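Local coordinates for protein flagellin B1 (PDB 5YA6) that is a flagellin that probably polymerises into the filament of the archaellum, the rotary swimming organelle of archaea, and carries a bound calcium ion, at residues Ile45-Asp57 with Lys130-Pro144. Residues are numbered along the deposited sequence; the frame is centred on the assembly and turned at random.
Sequences IDLKNAKLFLIYD and KAIPTRSEVSGQFQP
Lys51, Phe53 and Ile55 trade backbone hydrogen bonds with Gln143, Gln141 and Ser139, zipping strand 51-56 antiparallel to strand 137-143. The bond from Gln143 N to Lys51 O (2.9 Å) is almost straight, whereas Gln141 N reaches Phe53 O at a bent 142°. Beyond the pairing, a water bridges Asp57 N and Glu137 O.

Apolar packing gathers round Phe142, whose CG, anti to the backbone N (chi1 -174°), carries the ring to the type I turn Leu47-Ala50 that leads into strand 51-56. Phe142 CZ meets Ala50 CB at 3.5 Å, which the small methyl allows, and Phe142 CE2 meets Leu47 CD2 at 3.9 Å. Compact Pro144 sets its CB 3.6 Å from Ile45 CG2. The strands adjoin in the mixed sheet of the globular flagellin domain, with Leu52, Phe142 and Val138 facing its interior. On the other face, Ile55 packs on Ile55 of the second subunit, whose Ser139 OG accepts a hydrogen bond from Gln141 NE2.

At the far end the Tyr56 ring presents its edge to Glu137 O, 3.6 Å from CD1, while Asp57 CB covers one face. Tyr56 OH lies 3.1 Å from Pro133 CD and CE1 packs on Ile132 CG2; an alanine here would probably leave both partners without their aromatic neighbour. Lys130 CE sits at the ring edge beside Tyr56 OH, and its NZ salt-bridges Asp57 OD2 (3.0 Å) from above the carboxylate plane.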
loop_
_atom_site.group_PDB
_atom_site.type_symbol
_atom_site.label_atom_id
_atom_site.label_comp_id
_atom_site.label_asym_id
_atom_site.label_seq_id
_atom_site.Cartn_x
_atom_site.Cartn_y
_atom_site.Cartn_z
ATOM N N ILE B 45 16.562 6.813 -14.235
ATOM C CA ILE B 45 16.010 7.301 -12.986
ATOM C C ILE B 45 17.055 7.256 -11.865
ATOM O O ILE B 45 17.655 6.216 -11.586
ATOM C CB ILE B 45 14.813 6.446 -12.598
ATOM C CG1 ILE B 45 13.699 6.617 -13.654
ATOM C CG2 ILE B 45 14.228 6.855 -11.218
ATOM C CD1 ILE B 45 12.708 5.497 -13.573
ATOM N N ASP B 46 17.231 8.379 -11.204
ATOM C CA ASP B 46 18.139 8.487 -10.066
ATOM C C ASP B 46 17.404 7.901 -8.848
ATOM O O ASP B 46 16.303 8.394 -8.498
ATOM C CB ASP B 46 18.459 9.980 -9.841
ATOM C CG ASP B 46 19.359 10.246 -8.654
ATOM O OD1 ASP B 46 19.958 9.313 -8.115
ATOM O OD2 ASP B 46 19.451 11.451 -8.258
ATOM N N LEU B 47 18.007 6.901 -8.188
ATOM C CA LEU B 47 17.452 6.252 -6.981
ATOM C C LEU B 47 17.861 6.898 -5.681
ATOM O O LEU B 47 17.304 6.614 -4.617
ATOM C CB LEU B 47 17.833 4.742 -6.944
ATOM C CG LEU B 47 17.297 3.891 -8.099
ATOM C CD1 LEU B 47 17.548 2.432 -7.899
ATOM C CD2 LEU B 47 15.765 4.092 -8.277
ATOM N N LYS B 48 18.848 7.820 -5.738
ATOM C CA LYS B 48 19.481 8.256 -4.522
ATOM C C LYS B 48 18.548 9.025 -3.579
ATOM O O LYS B 48 18.755 8.925 -2.363
ATOM C CB LYS B 48 20.785 9.052 -4.828
ATOM C CG LYS B 48 21.882 8.176 -5.368
ATOM C CD LYS B 48 23.181 8.888 -5.759
ATOM C CE LYS B 48 23.034 9.920 -6.885
ATOM N NZ LYS B 48 22.651 9.298 -8.161
ATOM N N ASN B 49 17.487 9.697 -4.052
ATOM C CA ASN B 49 16.486 10.338 -3.145
ATOM C C ASN B 49 15.170 9.591 -3.061
ATOM O O ASN B 49 14.182 10.112 -2.561
ATOM C CB ASN B 49 16.226 11.764 -3.652
ATOM C CG ASN B 49 17.443 12.578 -3.530
ATOM O OD1 ASN B 49 18.127 12.850 -4.520
ATOM N ND2 ASN B 49 17.826 12.846 -2.294
ATOM N N ALA B 50 15.170 8.362 -3.547
ATOM C CA ALA B 50 13.942 7.584 -3.649
ATOM C C ALA B 50 13.519 7.139 -2.276
ATOM O O ALA B 50 14.361 6.781 -1.419
ATOM C CB ALA B 50 14.139 6.388 -4.590
ATOM N N LYS B 51 12.208 7.152 -2.000
ATOM C CA LYS B 51 11.703 6.824 -0.720
ATOM C C LYS B 51 10.857 5.568 -0.877
ATOM O O LYS B 51 10.146 5.429 -1.859
ATOM C CB LYS B 51 10.876 7.953 -0.158
ATOM C CG LYS B 51 11.748 9.174 0.229
ATOM C CD LYS B 51 10.998 10.484 0.328
ATOM C CE LYS B 51 11.919 11.624 0.795
ATOM N NZ LYS B 51 13.225 11.779 0.031
ATOM N N LEU B 52 11.028 4.676 0.061
ATOM C CA LEU B 52 10.270 3.479 0.184
ATOM C C LEU B 52 9.259 3.674 1.322
ATOM O O LEU B 52 9.622 3.781 2.500
ATOM C CB LEU B 52 11.184 2.301 0.439
ATOM C CG LEU B 52 10.484 0.940 0.608
ATOM C CD1 LEU B 52 9.706 0.590 -0.677
ATOM C CD2 LEU B 52 11.484 -0.138 0.941
ATOM N N PHE B 53 7.973 3.571 0.974
ATOM C CA PHE B 53 6.852 3.698 1.935
ATOM C C PHE B 53 6.291 2.340 2.190
ATOM O O PHE B 53 6.018 1.637 1.230
ATOM C CB PHE B 53 5.778 4.646 1.322
ATOM C CG PHE B 53 6.260 6.062 1.051
ATOM C CD1 PHE B 53 6.145 7.077 2.010
ATOM C CD2 PHE B 53 6.775 6.397 -0.152
ATOM C CE1 PHE B 53 6.638 8.360 1.757
ATOM C CE2 PHE B 53 7.244 7.685 -0.425
ATOM C CZ PHE B 53 7.154 8.680 0.534
ATOM N N LEU B 54 6.192 1.918 3.429
ATOM C CA LEU B 54 5.621 0.640 3.771
ATOM C C LEU B 54 4.612 0.758 4.914
ATOM O O LEU B 54 4.997 1.127 6.012
ATOM C CB LEU B 54 6.700 -0.288 4.253
ATOM C CG LEU B 54 7.763 -0.701 3.221
ATOM C CD1 LEU B 54 8.894 -1.474 3.912
ATOM C CD2 LEU B 54 7.145 -1.563 2.145
ATOM N N ILE B 55 3.392 0.283 4.715
ATOM C CA ILE B 55 2.404 0.218 5.777
ATOM C C ILE B 55 2.268 -1.222 6.283
ATOM O O ILE B 55 2.112 -2.183 5.522
ATOM C CB ILE B 55 1.012 0.648 5.224
ATOM C CG1 ILE B 55 1.023 2.034 4.612
ATOM C CG2 ILE B 55 -0.082 0.534 6.322
ATOM C CD1 ILE B 55 -0.054 2.305 3.566
ATOM N N TYR B 56 2.308 -1.383 7.630
ATOM C CA TYR B 56 2.175 -2.698 8.245
ATOM C C TYR B 56 1.730 -2.435 9.699
ATOM O O TYR B 56 2.289 -1.588 10.377
ATOM C CB TYR B 56 3.489 -3.575 8.124
ATOM C CG TYR B 56 3.430 -4.764 9.049
ATOM C CD1 TYR B 56 2.509 -5.777 8.883
ATOM C CD2 TYR B 56 4.253 -4.826 10.196
ATOM C CE1 TYR B 56 2.349 -6.802 9.797
ATOM C CE2 TYR B 56 4.165 -5.892 11.060
ATOM C CZ TYR B 56 3.222 -6.876 10.894
ATOM O OH TYR B 56 3.040 -7.847 11.826
ATOM N N ASP B 57 0.695 -3.133 10.134
ATOM C CA ASP B 57 0.331 -3.216 11.528
ATOM C C ASP B 57 0.047 -1.839 12.106
ATOM O O ASP B 57 0.455 -1.539 13.182
ATOM C CB ASP B 57 1.447 -3.943 12.331
ATOM C CG ASP B 57 0.990 -4.379 13.754
ATOM O OD1 ASP B 57 -0.188 -4.671 13.962
ATOM O OD2 ASP B 57 1.828 -4.378 14.641
ATOM N N LYS B 130 9.694 -6.238 14.943
ATOM C CA LYS B 130 9.417 -7.658 15.125
ATOM C C LYS B 130 9.389 -8.293 13.759
ATOM O O LYS B 130 9.322 -7.566 12.750
ATOM C CB LYS B 130 8.034 -7.881 15.762
ATOM C CG LYS B 130 6.893 -7.199 15.011
ATOM C CD LYS B 130 5.605 -8.016 15.154
ATOM C CE LYS B 130 4.372 -7.236 14.696
ATOM N NZ LYS B 130 4.065 -6.104 15.616
ATOM N N ALA B 131 9.470 -9.631 13.721
ATOM C CA ALA B 131 9.395 -10.315 12.443
ATOM C C ALA B 131 7.932 -10.338 12.019
ATOM O O ALA B 131 7.048 -10.270 12.846
ATOM C CB ALA B 131 9.975 -11.708 12.546
ATOM N N ILE B 132 7.693 -10.395 10.716
ATOM C CA ILE B 132 6.317 -10.352 10.219
ATOM C C ILE B 132 5.665 -11.728 10.344
ATOM O O ILE B 132 6.162 -12.716 9.766
ATOM C CB ILE B 132 6.285 -9.903 8.762
ATOM C CG1 ILE B 132 7.038 -8.555 8.563
ATOM C CG2 ILE B 132 4.861 -9.832 8.295
ATOM C CD1 ILE B 132 7.357 -8.323 7.119
ATOM N N PRO B 133 4.578 -11.818 11.125
ATOM C CA PRO B 133 3.966 -13.138 11.292
ATOM C C PRO B 133 3.120 -13.545 10.112
ATOM O O PRO B 133 2.927 -12.784 9.143
ATOM C CB PRO B 133 3.099 -12.958 12.535
ATOM C CG PRO B 133 2.827 -11.535 12.624
ATOM C CD PRO B 133 3.920 -10.782 11.943
ATOM N N THR B 134 2.641 -14.766 10.153
ATOM C CA THR B 134 1.831 -15.302 9.082
ATOM C C THR B 134 0.533 -14.464 8.902
ATOM O O THR B 134 0.045 -13.824 9.845
ATOM C CB THR B 134 1.443 -16.762 9.426
ATOM O OG1 THR B 134 0.801 -16.810 10.694
ATOM C CG2 THR B 134 2.627 -17.656 9.407
ATOM N N ARG B 135 0.046 -14.445 7.656
ATOM C CA ARG B 135 -1.250 -13.826 7.276
ATOM C C ARG B 135 -1.244 -12.328 7.487
ATOM O O ARG B 135 -2.273 -11.757 7.843
ATOM C CB ARG B 135 -2.407 -14.474 8.012
ATOM C CG ARG B 135 -2.468 -15.974 7.779
ATOM C CD ARG B 135 -3.886 -16.458 7.992
ATOM N NE ARG B 135 -4.284 -16.361 9.381
ATOM C CZ ARG B 135 -5.535 -16.374 9.827
ATOM N NH1 ARG B 135 -5.770 -16.303 11.176
ATOM N NH2 ARG B 135 -6.554 -16.461 8.946
ATOM N N SER B 136 -0.094 -11.678 7.266
ATOM C CA SER B 136 0.071 -10.283 7.516
ATOM C C SER B 136 -0.011 -9.492 6.170
ATOM O O SER B 136 0.675 -9.783 5.173
ATOM C CB SER B 136 1.413 -9.982 8.110
ATOM O OG SER B 136 1.489 -10.343 9.484
ATOM N N GLU B 137 -0.749 -8.384 6.204
ATOM C CA GLU B 137 -0.869 -7.506 5.024
ATOM C C GLU B 137 0.241 -6.462 5.034
ATOM O O GLU B 137 0.423 -5.713 6.002
ATOM C CB GLU B 137 -2.181 -6.721 5.047
ATOM C CG GLU B 137 -3.400 -7.577 5.058
ATOM C CD GLU B 137 -3.688 -8.247 3.764
ATOM O OE1 GLU B 137 -2.852 -8.248 2.823
ATOM O OE2 GLU B 137 -4.795 -8.841 3.681
ATOM N N VAL B 138 0.958 -6.369 3.916
ATOM C CA VAL B 138 1.961 -5.346 3.699
ATOM C C VAL B 138 1.702 -4.591 2.414
ATOM O O VAL B 138 1.479 -5.224 1.382
ATOM C CB VAL B 138 3.413 -5.969 3.614
ATOM C CG1 VAL B 138 4.431 -4.835 3.519
ATOM C CG2 VAL B 138 3.697 -6.719 4.919
ATOM N N SER B 139 1.706 -3.261 2.490
ATOM C CA SER B 139 1.375 -2.376 1.343
ATOM C C SER B 139 2.450 -1.305 1.247
ATOM O O SER B 139 3.027 -0.866 2.256
ATOM C CB SER B 139 0.004 -1.706 1.553
ATOM O OG SER B 139 -0.956 -2.685 1.756
ATOM N N GLY B 140 2.805 -0.891 0.050
ATOM C CA GLY B 140 3.841 0.155 -0.065
ATOM C C GLY B 140 4.070 0.640 -1.476
ATOM O O GLY B 140 3.521 0.091 -2.426
ATOM N N GLN B 141 4.923 1.669 -1.624
ATOM C CA GLN B 141 5.304 2.181 -2.909
ATOM C C GLN B 141 6.783 2.591 -2.771
ATOM O O GLN B 141 7.232 3.016 -1.707
ATOM C CB GLN B 141 4.490 3.413 -3.348
ATOM C CG GLN B 141 2.982 3.043 -3.547
ATOM C CD GLN B 141 2.204 4.208 -4.154
ATOM O OE1 GLN B 141 2.773 5.232 -4.513
ATOM N NE2 GLN B 141 0.879 4.017 -4.334
ATOM N N PHE B 142 7.516 2.397 -3.886
ATOM C CA PHE B 142 8.902 2.912 -4.038
ATOM C C PHE B 142 8.896 4.035 -5.037
ATOM O O PHE B 142 8.637 3.828 -6.218
ATOM C CB PHE B 142 9.814 1.797 -4.489
ATOM C CG PHE B 142 11.291 2.215 -4.527
ATOM C CD1 PHE B 142 11.875 2.748 -3.413
ATOM C CD2 PHE B 142 12.065 2.005 -5.661
ATOM C CE1 PHE B 142 13.201 3.119 -3.417
ATOM C CE2 PHE B 142 13.408 2.350 -5.644
ATOM C CZ PHE B 142 13.966 2.894 -4.531
ATOM N N GLN B 143 9.142 5.249 -4.531
ATOM C CA GLN B 143 8.918 6.467 -5.261
ATOM C C GLN B 143 10.248 7.268 -5.414
ATOM O O GLN B 143 10.695 7.916 -4.494
ATOM C CB GLN B 143 7.928 7.307 -4.478
ATOM C CG GLN B 143 7.569 8.617 -5.209
ATOM C CD GLN B 143 6.917 8.430 -6.540
ATOM O OE1 GLN B 143 5.736 8.029 -6.643
ATOM N NE2 GLN B 143 7.698 8.696 -7.615
ATOM N N PRO B 144 10.809 7.217 -6.570
ATOM C CA PRO B 144 11.919 8.143 -6.814
ATOM C C PRO B 144 11.425 9.578 -6.929
ATOM O O PRO B 144 10.228 9.850 -7.087
ATOM C CB PRO B 144 12.424 7.677 -8.203
ATOM C CG PRO B 144 12.105 6.235 -8.194
ATOM C CD PRO B 144 10.627 6.317 -7.685
HETATM O O HOH W 1 -0.784 -4.607 8.092
#